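PDB 5M6Q: secreted protein from Kutzneria albida DSM 43870, which is a microbial transglutaminase, an acyltransferase that probably cross-links proteins through the gamma-carboxamide groups of their glutamine side chains. Local coordinates for residues A[2-7]-A[184-189]; A[23-28]-A[49-54]; A[130-135]-A[166-171]; A[143-148]-A[211-216]. All blocks are in the same frame, centred on the assembly; numbering follows the deposited sequence.

Interactions 1, 3 and 4 reach one antiparallel sheet; interaction 2 joins two helices beside it. The contacts fall into two pairs well apart in the molecule. Interactions 1 and 2, centres about 11 Å apart, touch where Leu3 CD1 lies 3.7 Å from Trp25 CA, so the N-terminal segment is held between strand 184-188 and helix 18-28. Interactions 3 and 4, centres about 9 Å apart, meet where the neighbouring strands 122-131 and 214-223 adjoin loops; there Ser133 OG probably hydrogen-bonds Asp213 OD2 at 2.7 Å. The centres of interactions 2 and 4 are about 29 Å apart, on opposite sides of the chain's centre. A MES molecule, probably from the crystallisation liquor, binds at Tyr132.

Interaction 1 (A[2-7]-A[184-189]); sequences PLAPPL and TWWHAN
Leu3 and Ala4, in the N-terminal arm that precedes strand 13-17, close on the benzo end of the Trp186 indole, which stands on strand 184-188 of the antiparallel sheet. Ala4 CB meets the benzo edge of the ring in its plane, 3.7 Å from Trp186 CH2. Leu3 comes in obliquely with one methyl, Leu3 CD2 lying 3.9 Å from Trp186 CH2. Further along the arm Leu7 reaches strand residue Thr184, its CG 3.9 Å from Thr184 CG2. These meetings are all apolar. Trp186 CG lies anti to the carbonyl carbon (chi1 -68°), and the bond from NE1 to Asp179 OD2 helps hold the ring's rotation. Trp16 meets the same indole. A serine in place of Trp186 would probably open a gap beside Leu3 and Ala4 and leave the Asp179 carboxylate without its indole donor. Outside this first shell, Leu3 also packs on Tyr21, Ala24, Trp25 and Tyr28 of helix 18-28, while Arg14 hydrogen-bonds the carbonyls of Pro5 and Pro6 and so ties the arm to strand 13-17. At the start of strand 184-188, Thr184 OG1 is hydrogen-bonded to Thr182 OG1, and Thr184 CG2 touches Leu7 CD1 at 3.9 Å.

Interaction 2 (A[23-28]-A[49-54]); sequences EAWERY and TVVNLN
Between segments 23-28 and 49-54, on helices 18-28 and 47-53, the nearest CA atoms are those of Trp25 and Asn52, 9.3 Å apart. That spacing is bridged by side chains alone. Both segments are the last turns of their helices: regular bonds such as Tyr28 N to Ala24 O and Leu53 N to Thr49 O run through them, and helix 47-53 stops at Asn54, the first residue to leave helical angles, with positive phi. Trp25 carries the contact. Its CG lies anti to the backbone N (chi1 -170°), which sends the indole across to the second helix. There Trp25 NE1 donates to Asn52 OD1 at 3.1 Å. The acceptor lies in the ring plane, and the donor sits almost exactly on the extension of the carbonyl bond (C=O...N angle 179°); the ring and amide planes are also nearly coplanar. At the hydrogen the bond is bent, to 146°. Val51, one residue earlier, adds a hydrophobic touch: its CG1 meets the indole obliquely, 3.8 Å from Trp25 CZ2 and 3.9 Å from Trp25 NE1. Around the pair, His29 stacks on Trp25, Met33 and Glu37 also touch it, and Asn52 rests on Trp177 of strand 174-179. A phenylalanine in place of Trp25 would probably leave Asn52 OD1 without its donor and Val51 CG1 with less ring to lie against. The contact thus pairs the one polar atom of a buried indole with an amide oxygen, joining the helices by one directional bond with a small apolar contact beside it.

Interaction 3 (A[130-135]-A[166-171]); sequences RFYSWQ and ARPGYV
A type II beta turn from Arg167 to Tyr170 sets the aliphatic chain of Arg167 against the ring of Tyr132, beside a bound MES molecule. Tyr132 follows the end of strand 122-131, and with CG anti to its backbone nitrogen (chi1 -177°) its ring is turned to the turn-bearing loop. Arg167 CB stands over the Tyr132 ring, 3.5 Å from its centroid and 7° off the normal, a CH-pi contact. The extended side chain then runs across the same face, bringing Arg167 CG within 3.8 Å of Tyr132 CZ. The backbone closes in too, Arg167 N lying 3.3 Å from Tyr132 CD2, while Pro168 CD grazes Tyr132 CE2 at 4.3 Å. Over the opposite face sits the backbone N of Trp134. The turn is closed by Tyr170 N bonding to Arg167 O at 2.8 Å, and at Gly169's backbone angles a side chain would press on the carbonyl O of Pro168. Gln135 NE2 donates to Tyr132 O at 2.7 Å, tilted from the carbonyl plane, and reaches Arg165 O. Beyond the ring Arg167 NH1 bonds Gln210 O, with Tyr170 CE2 against one face of the guanidinium. Methylenes of the arginine thus pack on the ring, its charged end serves a backbone carbonyl, and Tyr132 OH hydrogen-bonds a sulfonate oxygen of MES, a molecule probably from the crystallisation liquor, so a surface ligand can reach this hydroxyl.

Interaction 4 (A[143-148]-A[211-216]); sequences RAHTTY and DFDEQV
Tyr148 and Glu214 are joined mainly through two waters. Water 1 donates to Ala144 O at 2.6 Å and to Glu214 OE2 at 3.1 Å, and accepts from Tyr148 N at 2.8 Å, so it knits segment 143-148 to the carboxylate. Water 2 bridges Tyr148 O and Glu214 OE1, 2.7 Å from each. Direct touching is sparse: Tyr148 CB stands 4.0 Å from Glu214 CD, brought there because the glutamate chain is bent at its second torsion (chi2 -67°). Of ionisable groups, Asp213 OD2 approaches to 4.0 Å from His145 ND1 without bonding, ring and carboxylate planes 74° apart; that carboxylate is instead held by Ser133 OG. Glu214 OE2 makes a salt bridge with Arg149 NH1, which also bonds His145 O and so should help steady the carboxylate that the waters use. Within 143-148, Arg143 O accepts from Thr146 N, Thr147 N and Thr147 OG1, the hydroxyl from above the carbonyl plane at 2.7 Å. Asp213 and Glu214 form a classic beta bulge opposite Phe131, and segment 143-148 lies beside the start of strand 214-223, where it pairs with the end of strand 122-131.

Interaction 1 (A[2-7]-A[184-189])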
# COMPACT_ATOMS: atom_id res chain seq x y z
N PRO A 2 -2.91 -10.35 16.88
CA PRO A 2 -2.99 -10.07 15.44
C PRO A 2 -4.37 -10.36 14.83
O PRO A 2 -5.19 -11.08 15.41
CB PRO A 2 -1.92 -11.00 14.85
CG PRO A 2 -1.72 -12.07 15.89
CD PRO A 2 -1.90 -11.38 17.19
N LEU A 3 -4.62 -9.79 13.66
CA LEU A 3 -5.90 -9.96 12.98
C LEU A 3 -6.12 -11.44 12.69
O LEU A 3 -7.22 -11.97 12.87
CB LEU A 3 -5.94 -9.13 11.70
CG LEU A 3 -7.27 -9.09 10.94
CD1 LEU A 3 -7.47 -7.75 10.24
CD2 LEU A 3 -7.34 -10.20 9.92
N ALA A 4 -5.06 -12.10 12.25
CA ALA A 4 -5.08 -13.51 11.89
C ALA A 4 -3.78 -14.13 12.34
O ALA A 4 -2.78 -13.44 12.48
CB ALA A 4 -5.27 -13.69 10.39
N PRO A 5 -3.77 -15.45 12.55
CA PRO A 5 -2.49 -16.07 12.89
C PRO A 5 -1.55 -16.07 11.68
O PRO A 5 -1.99 -15.86 10.55
CB PRO A 5 -2.88 -17.50 13.28
CG PRO A 5 -4.15 -17.75 12.57
CD PRO A 5 -4.87 -16.43 12.53
N PRO A 6 -0.26 -16.28 11.93
CA PRO A 6 0.67 -16.44 10.81
C PRO A 6 0.37 -17.68 9.96
O PRO A 6 -0.45 -18.53 10.32
CB PRO A 6 2.04 -16.56 11.49
CG PRO A 6 1.74 -16.96 12.90
CD PRO A 6 0.42 -16.34 13.24
N LEU A 7 1.02 -17.76 8.81
CA LEU A 7 0.89 -18.91 7.94
C LEU A 7 1.67 -20.08 8.50
O LEU A 7 2.69 -19.90 9.16
CB LEU A 7 1.40 -18.58 6.55
CG LEU A 7 0.63 -17.50 5.80
CD1 LEU A 7 1.36 -17.14 4.52
CD2 LEU A 7 -0.77 -17.99 5.52
N THR A 184 2.78 -10.98 6.65
CA THR A 184 2.04 -11.45 5.48
C THR A 184 1.46 -10.29 4.70
O THR A 184 1.42 -9.16 5.18
CB THR A 184 0.89 -12.40 5.86
OG1 THR A 184 0.04 -11.78 6.83
CG2 THR A 184 1.44 -13.70 6.44
N TRP A 185 1.00 -10.60 3.50
CA TRP A 185 0.54 -9.62 2.55
C TRP A 185 -0.91 -9.94 2.19
O TRP A 185 -1.20 -11.05 1.73
CB TRP A 185 1.46 -9.61 1.33
CG TRP A 185 2.80 -9.10 1.74
CD1 TRP A 185 3.79 -9.81 2.37
CD2 TRP A 185 3.26 -7.74 1.65
NE1 TRP A 185 4.85 -8.97 2.65
CE2 TRP A 185 4.56 -7.71 2.21
CE3 TRP A 185 2.72 -6.56 1.13
CZ2 TRP A 185 5.31 -6.53 2.27
CZ3 TRP A 185 3.47 -5.40 1.18
CH2 TRP A 185 4.76 -5.39 1.75
N TRP A 186 -1.80 -8.99 2.45
CA TRP A 186 -3.23 -9.21 2.28
C TRP A 186 -3.72 -8.63 0.97
O TRP A 186 -3.56 -7.44 0.71
CB TRP A 186 -3.99 -8.60 3.45
CG TRP A 186 -3.71 -9.33 4.72
CD1 TRP A 186 -2.60 -9.22 5.50
CD2 TRP A 186 -4.55 -10.32 5.35
NE1 TRP A 186 -2.70 -10.07 6.59
CE2 TRP A 186 -3.88 -10.75 6.52
CE3 TRP A 186 -5.79 -10.88 5.03
CZ2 TRP A 186 -4.42 -11.71 7.38
CZ3 TRP A 186 -6.32 -11.83 5.89
CH2 TRP A 186 -5.65 -12.23 7.05
N HIS A 187 -4.30 -9.48 0.14
CA HIS A 187 -4.80 -9.02 -1.13
C HIS A 187 -6.08 -9.78 -1.45
O HIS A 187 -6.71 -10.33 -0.55
CB HIS A 187 -3.74 -9.15 -2.25
CG HIS A 187 -3.11 -10.50 -2.38
ND1 HIS A 187 -2.94 -11.12 -3.60
CD2 HIS A 187 -2.54 -11.32 -1.46
CE1 HIS A 187 -2.33 -12.28 -3.42
NE2 HIS A 187 -2.07 -12.43 -2.14
N ALA A 188 -6.49 -9.77 -2.71
CA ALA A 188 -7.75 -10.41 -3.09
C ALA A 188 -7.72 -10.71 -4.58
O ALA A 188 -6.79 -10.28 -5.28
CB ALA A 188 -8.97 -9.53 -2.72
N ASN A 189 -8.70 -11.45 -5.07
CA ASN A 189 -8.68 -11.83 -6.48
C ASN A 189 -9.27 -10.74 -7.37
O ASN A 189 -8.66 -10.36 -8.37
CB ASN A 189 -9.40 -13.17 -6.70
CG ASN A 189 -10.83 -13.19 -6.17
OD1 ASN A 189 -11.27 -12.31 -5.43
ND2 ASN A 189 -11.56 -14.22 -6.56

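Interaction 2 (A[23-28]-A[49-54])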
# COMPACT_ATOMS: atom_id res chain seq x y z
N GLU A 23 -15.13 -10.40 9.93
CA GLU A 23 -15.20 -10.72 11.35
C GLU A 23 -13.83 -10.65 12.01
O GLU A 23 -13.72 -10.13 13.11
CB GLU A 23 -15.81 -12.11 11.56
CG GLU A 23 -17.32 -12.11 11.47
CD GLU A 23 -17.93 -13.50 11.55
OE1 GLU A 23 -17.26 -14.42 12.07
OE2 GLU A 23 -19.09 -13.66 11.07
N ALA A 24 -12.80 -11.17 11.37
CA ALA A 24 -11.47 -11.07 11.96
C ALA A 24 -11.06 -9.60 12.05
O ALA A 24 -10.54 -9.16 13.07
CB ALA A 24 -10.46 -11.86 11.18
N TRP A 25 -11.33 -8.85 10.99
CA TRP A 25 -11.04 -7.43 10.94
C TRP A 25 -11.76 -6.68 12.07
O TRP A 25 -11.18 -5.82 12.72
CB TRP A 25 -11.46 -6.86 9.59
CG TRP A 25 -11.02 -5.45 9.31
CD1 TRP A 25 -9.91 -5.06 8.62
CD2 TRP A 25 -11.69 -4.25 9.70
NE1 TRP A 25 -9.85 -3.69 8.55
CE2 TRP A 25 -10.93 -3.17 9.20
CE3 TRP A 25 -12.87 -3.98 10.40
CZ2 TRP A 25 -11.30 -1.83 9.41
CZ3 TRP A 25 -13.23 -2.65 10.60
CH2 TRP A 25 -12.45 -1.59 10.11
N GLU A 26 -13.02 -7.01 12.30
CA GLU A 26 -13.79 -6.33 13.34
C GLU A 26 -13.30 -6.68 14.74
O GLU A 26 -13.32 -5.82 15.62
CB GLU A 26 -15.28 -6.66 13.20
CG GLU A 26 -15.89 -6.02 11.97
CD GLU A 26 -17.30 -6.51 11.68
OE1 GLU A 26 -17.71 -7.53 12.28
OE2 GLU A 26 -17.98 -5.89 10.85
N ARG A 27 -12.85 -7.91 14.94
CA ARG A 27 -12.28 -8.29 16.23
C ARG A 27 -11.01 -7.51 16.49
O ARG A 27 -10.76 -7.08 17.61
CB ARG A 27 -11.96 -9.79 16.29
CG ARG A 27 -13.16 -10.70 16.48
CD ARG A 27 -12.75 -12.12 16.92
NE ARG A 27 -11.85 -12.78 15.96
CZ ARG A 27 -12.25 -13.37 14.83
NH1 ARG A 27 -13.55 -13.38 14.51
NH2 ARG A 27 -11.37 -13.95 14.02
N TYR A 28 -10.21 -7.33 15.45
CA TYR A 28 -8.89 -6.71 15.58
C TYR A 28 -8.99 -5.20 15.79
O TYR A 28 -8.31 -4.66 16.64
CB TYR A 28 -8.05 -7.03 14.34
CG TYR A 28 -6.66 -6.42 14.29
CD1 TYR A 28 -5.62 -6.93 15.06
CD2 TYR A 28 -6.39 -5.34 13.45
CE1 TYR A 28 -4.34 -6.37 15.00
CE2 TYR A 28 -5.13 -4.78 13.39
CZ TYR A 28 -4.11 -5.30 14.15
OH TYR A 28 -2.85 -4.72 14.07
N THR A 49 -6.70 -2.65 0.92
CA THR A 49 -5.75 -1.62 1.34
C THR A 49 -6.45 -0.31 1.72
O THR A 49 -6.13 0.29 2.74
CB THR A 49 -4.69 -1.36 0.23
OG1 THR A 49 -3.79 -2.47 0.18
CG2 THR A 49 -3.90 -0.10 0.51
N VAL A 50 -7.44 0.11 0.92
CA VAL A 50 -8.18 1.33 1.21
C VAL A 50 -8.85 1.23 2.57
O VAL A 50 -8.81 2.16 3.37
CB VAL A 50 -9.23 1.62 0.13
CG1 VAL A 50 -10.23 2.68 0.61
CG2 VAL A 50 -8.54 2.04 -1.16
N VAL A 51 -9.46 0.08 2.84
CA VAL A 51 -10.11 -0.08 4.12
C VAL A 51 -9.09 -0.01 5.26
O VAL A 51 -9.33 0.62 6.29
CB VAL A 51 -10.91 -1.38 4.17
CG1 VAL A 51 -11.34 -1.69 5.60
CG2 VAL A 51 -12.13 -1.24 3.25
N ASN A 52 -7.92 -0.59 5.07
CA ASN A 52 -6.93 -0.57 6.14
C ASN A 52 -6.27 0.80 6.37
O ASN A 52 -5.79 1.06 7.47
CB ASN A 52 -5.85 -1.63 5.88
CG ASN A 52 -6.35 -3.04 6.17
OD1 ASN A 52 -7.34 -3.23 6.87
ND2 ASN A 52 -5.66 -4.03 5.63
N LEU A 53 -6.23 1.66 5.37
CA LEU A 53 -5.74 3.01 5.60
C LEU A 53 -6.69 3.83 6.47
O LEU A 53 -6.26 4.75 7.15
CB LEU A 53 -5.49 3.73 4.28
CG LEU A 53 -4.34 3.11 3.49
CD1 LEU A 53 -4.37 3.59 2.06
CD2 LEU A 53 -3.01 3.46 4.15
N ASN A 54 -7.98 3.49 6.45
CA ASN A 54 -8.94 4.05 7.41
C ASN A 54 -9.08 5.55 7.20
O ASN A 54 -9.23 6.32 8.13
CB ASN A 54 -8.51 3.74 8.86
CG ASN A 54 -9.61 4.04 9.89
OD1 ASN A 54 -10.78 4.11 9.55
ND2 ASN A 54 -9.21 4.22 11.15

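Interaction 3 (A[130-135]-A[166-171])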
# COMPACT_ATOMS: atom_id res chain seq x y z
N ARG A 130 1.45 -4.02 -7.58
CA ARG A 130 1.96 -4.61 -8.80
C ARG A 130 1.15 -4.05 -9.97
O ARG A 130 -0.08 -3.91 -9.89
CB ARG A 130 1.87 -6.14 -8.76
CG ARG A 130 2.54 -6.77 -7.53
CD ARG A 130 2.62 -8.29 -7.64
NE ARG A 130 3.35 -8.73 -8.83
CZ ARG A 130 3.54 -10.01 -9.18
NH1 ARG A 130 3.06 -10.99 -8.42
NH2 ARG A 130 4.21 -10.31 -10.28
N PHE A 131 1.84 -3.74 -11.05
CA PHE A 131 1.20 -3.08 -12.18
C PHE A 131 1.97 -3.31 -13.47
O PHE A 131 3.01 -3.98 -13.49
CB PHE A 131 1.03 -1.58 -11.89
CG PHE A 131 2.34 -0.84 -11.68
CD1 PHE A 131 3.01 -0.90 -10.47
CD2 PHE A 131 2.87 -0.04 -12.70
CE1 PHE A 131 4.19 -0.21 -10.26
CE2 PHE A 131 4.07 0.67 -12.50
CZ PHE A 131 4.73 0.58 -11.28
N TYR A 132 1.45 -2.77 -14.56
CA TYR A 132 2.03 -2.92 -15.88
C TYR A 132 2.71 -1.61 -16.28
O TYR A 132 2.16 -0.53 -16.07
CB TYR A 132 0.93 -3.31 -16.88
CG TYR A 132 1.38 -3.58 -18.30
CD1 TYR A 132 2.40 -4.46 -18.59
CD2 TYR A 132 0.74 -2.96 -19.36
CE1 TYR A 132 2.77 -4.72 -19.91
CE2 TYR A 132 1.09 -3.20 -20.67
CZ TYR A 132 2.10 -4.08 -20.94
OH TYR A 132 2.44 -4.29 -22.25
N SER A 133 3.90 -1.72 -16.84
CA SER A 133 4.75 -0.56 -17.10
C SER A 133 4.28 0.26 -18.28
O SER A 133 4.48 1.47 -18.31
CB SER A 133 6.19 -1.00 -17.35
OG SER A 133 6.26 -1.84 -18.48
N TRP A 134 3.64 -0.39 -19.25
CA TRP A 134 3.27 0.28 -20.49
C TRP A 134 1.97 1.07 -20.33
O TRP A 134 0.93 0.67 -20.84
CB TRP A 134 3.14 -0.75 -21.62
CG TRP A 134 3.70 -0.29 -22.93
CD1 TRP A 134 3.46 0.90 -23.54
CD2 TRP A 134 4.57 -1.02 -23.80
NE1 TRP A 134 4.14 0.97 -24.73
CE2 TRP A 134 4.83 -0.20 -24.92
CE3 TRP A 134 5.16 -2.28 -23.74
CZ2 TRP A 134 5.64 -0.60 -25.97
CZ3 TRP A 134 5.98 -2.68 -24.80
CH2 TRP A 134 6.21 -1.84 -25.89
N GLN A 135 2.04 2.19 -19.63
CA GLN A 135 0.84 2.89 -19.18
C GLN A 135 0.21 3.74 -20.26
O GLN A 135 -0.93 4.19 -20.14
CB GLN A 135 1.18 3.75 -17.95
CG GLN A 135 1.24 2.93 -16.65
CD GLN A 135 -0.08 2.24 -16.35
OE1 GLN A 135 -1.09 2.89 -16.09
NE2 GLN A 135 -0.07 0.91 -16.40
N ALA A 166 -4.25 -1.51 -17.70
CA ALA A 166 -3.89 -2.93 -17.68
C ALA A 166 -3.11 -3.33 -18.93
O ALA A 166 -3.31 -2.77 -20.00
CB ALA A 166 -5.14 -3.80 -17.58
N ARG A 167 -2.24 -4.32 -18.78
CA ARG A 167 -1.80 -5.07 -19.94
C ARG A 167 -3.05 -5.67 -20.62
O ARG A 167 -3.85 -6.34 -19.96
CB ARG A 167 -0.82 -6.17 -19.55
CG ARG A 167 -0.32 -6.94 -20.75
CD ARG A 167 0.69 -7.98 -20.41
NE ARG A 167 1.17 -8.60 -21.63
CZ ARG A 167 1.70 -9.81 -21.71
NH1 ARG A 167 1.85 -10.56 -20.62
NH2 ARG A 167 2.10 -10.27 -22.89
N PRO A 168 -3.24 -5.40 -21.92
CA PRO A 168 -4.45 -5.86 -22.62
C PRO A 168 -4.69 -7.36 -22.40
O PRO A 168 -3.79 -8.16 -22.65
CB PRO A 168 -4.16 -5.56 -24.09
CG PRO A 168 -3.07 -4.52 -24.07
CD PRO A 168 -2.27 -4.75 -22.83
N GLY A 169 -5.87 -7.72 -21.91
CA GLY A 169 -6.18 -9.10 -21.59
C GLY A 169 -5.85 -9.56 -20.18
O GLY A 169 -6.05 -10.73 -19.84
N TYR A 170 -5.36 -8.65 -19.34
CA TYR A 170 -4.98 -8.99 -17.97
C TYR A 170 -5.60 -8.03 -16.95
O TYR A 170 -6.29 -7.07 -17.32
CB TYR A 170 -3.45 -9.01 -17.84
CG TYR A 170 -2.86 -10.14 -18.65
CD1 TYR A 170 -2.85 -11.43 -18.14
CD2 TYR A 170 -2.37 -9.94 -19.93
CE1 TYR A 170 -2.35 -12.49 -18.87
CE2 TYR A 170 -1.86 -11.00 -20.67
CZ TYR A 170 -1.86 -12.27 -20.13
OH TYR A 170 -1.37 -13.34 -20.85
N VAL A 171 -5.40 -8.30 -15.67
CA VAL A 171 -5.92 -7.44 -14.60
C VAL A 171 -5.02 -6.21 -14.47
O VAL A 171 -3.81 -6.31 -14.65
CB VAL A 171 -6.02 -8.22 -13.27
CG1 VAL A 171 -6.61 -7.35 -12.17
CG2 VAL A 171 -6.86 -9.48 -13.46

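Interaction 4 (A[143-148]-A[211-216])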
# COMPACT_ATOMS: atom_id res chain seq x y z
N ARG A 143 10.75 3.57 -23.28
CA ARG A 143 10.10 4.43 -22.30
C ARG A 143 9.32 3.61 -21.27
O ARG A 143 9.42 3.87 -20.07
CB ARG A 143 9.16 5.44 -22.96
CG ARG A 143 8.48 6.33 -21.93
CD ARG A 143 7.81 7.56 -22.54
NE ARG A 143 7.31 8.44 -21.48
CZ ARG A 143 6.44 9.44 -21.67
NH1 ARG A 143 5.96 9.70 -22.88
NH2 ARG A 143 6.05 10.18 -20.64
N ALA A 144 8.54 2.64 -21.74
CA ALA A 144 7.75 1.80 -20.84
C ALA A 144 8.64 1.13 -19.80
O ALA A 144 8.28 1.05 -18.63
CB ALA A 144 6.96 0.74 -21.62
N HIS A 145 9.80 0.65 -20.22
CA HIS A 145 10.63 -0.15 -19.34
C HIS A 145 11.63 0.63 -18.51
O HIS A 145 12.34 0.05 -17.70
CB HIS A 145 11.36 -1.21 -20.16
CG HIS A 145 10.44 -2.23 -20.75
ND1 HIS A 145 9.12 -2.35 -20.37
CD2 HIS A 145 10.64 -3.17 -21.71
CE1 HIS A 145 8.55 -3.32 -21.07
NE2 HIS A 145 9.45 -3.83 -21.88
N THR A 146 11.68 1.95 -18.67
CA THR A 146 12.56 2.75 -17.82
C THR A 146 11.80 3.75 -16.97
O THR A 146 12.36 4.31 -16.05
CB THR A 146 13.61 3.52 -18.64
OG1 THR A 146 12.95 4.44 -19.51
CG2 THR A 146 14.46 2.56 -19.46
N THR A 147 10.53 3.99 -17.28
CA THR A 147 9.77 5.03 -16.58
C THR A 147 9.66 4.73 -15.09
O THR A 147 9.73 5.64 -14.27
CB THR A 147 8.35 5.21 -17.19
OG1 THR A 147 8.46 5.78 -18.50
CG2 THR A 147 7.49 6.12 -16.33
N TYR A 148 9.52 3.47 -14.71
CA TYR A 148 9.28 3.17 -13.30
C TYR A 148 10.52 2.58 -12.64
O TYR A 148 10.42 1.89 -11.63
CB TYR A 148 8.07 2.25 -13.15
CG TYR A 148 6.84 2.90 -13.74
CD1 TYR A 148 6.26 4.00 -13.12
CD2 TYR A 148 6.30 2.45 -14.94
CE1 TYR A 148 5.16 4.61 -13.65
CE2 TYR A 148 5.20 3.06 -15.49
CZ TYR A 148 4.64 4.14 -14.85
OH TYR A 148 3.54 4.77 -15.41
N ASP A 211 0.39 -10.68 -15.93
CA ASP A 211 -0.33 -9.42 -15.76
C ASP A 211 0.60 -8.23 -15.55
O ASP A 211 0.33 -7.13 -16.04
CB ASP A 211 -1.29 -9.48 -14.56
CG ASP A 211 -2.22 -10.68 -14.59
OD1 ASP A 211 -1.74 -11.83 -14.42
OD2 ASP A 211 -3.43 -10.47 -14.76
N PHE A 212 1.68 -8.46 -14.81
CA PHE A 212 2.46 -7.37 -14.22
C PHE A 212 3.96 -7.45 -14.51
O PHE A 212 4.53 -8.52 -14.47
CB PHE A 212 2.29 -7.38 -12.70
CG PHE A 212 0.87 -7.53 -12.25
CD1 PHE A 212 -0.11 -6.64 -12.69
CD2 PHE A 212 0.53 -8.54 -11.36
CE1 PHE A 212 -1.42 -6.78 -12.27
CE2 PHE A 212 -0.78 -8.69 -10.92
CZ PHE A 212 -1.76 -7.81 -11.38
N ASP A 213 4.62 -6.31 -14.73
CA ASP A 213 6.08 -6.36 -14.81
C ASP A 213 6.76 -5.36 -13.87
O ASP A 213 7.98 -5.21 -13.88
CB ASP A 213 6.55 -6.15 -16.26
CG ASP A 213 6.14 -4.80 -16.84
OD1 ASP A 213 5.25 -4.12 -16.29
OD2 ASP A 213 6.71 -4.43 -17.89
N GLU A 214 5.96 -4.73 -13.02
CA GLU A 214 6.45 -3.78 -12.03
C GLU A 214 5.85 -4.06 -10.66
O GLU A 214 4.70 -4.47 -10.56
CB GLU A 214 6.10 -2.33 -12.43
CG GLU A 214 6.72 -1.85 -13.73
CD GLU A 214 8.25 -1.72 -13.69
OE1 GLU A 214 8.87 -1.72 -12.58
OE2 GLU A 214 8.85 -1.62 -14.79
N GLN A 215 6.64 -3.82 -9.63
CA GLN A 215 6.17 -3.91 -8.26
C GLN A 215 6.85 -2.82 -7.46
O GLN A 215 8.06 -2.63 -7.57
CB GLN A 215 6.47 -5.29 -7.66
CG GLN A 215 5.99 -5.43 -6.22
CD GLN A 215 6.00 -6.88 -5.74
OE1 GLN A 215 6.26 -7.79 -6.52
NE2 GLN A 215 5.71 -7.09 -4.47
N VAL A 216 6.07 -2.09 -6.67
CA VAL A 216 6.59 -1.06 -5.78
C VAL A 216 6.12 -1.32 -4.35
O VAL A 216 5.14 -2.00 -4.12
CB VAL A 216 6.15 0.36 -6.21
CG1 VAL A 216 6.73 0.72 -7.57
CG2 VAL A 216 4.64 0.48 -6.22
O HOH W 1 9.37 1.07 -16.22
O HOH W 2 9.09 -0.14 -10.43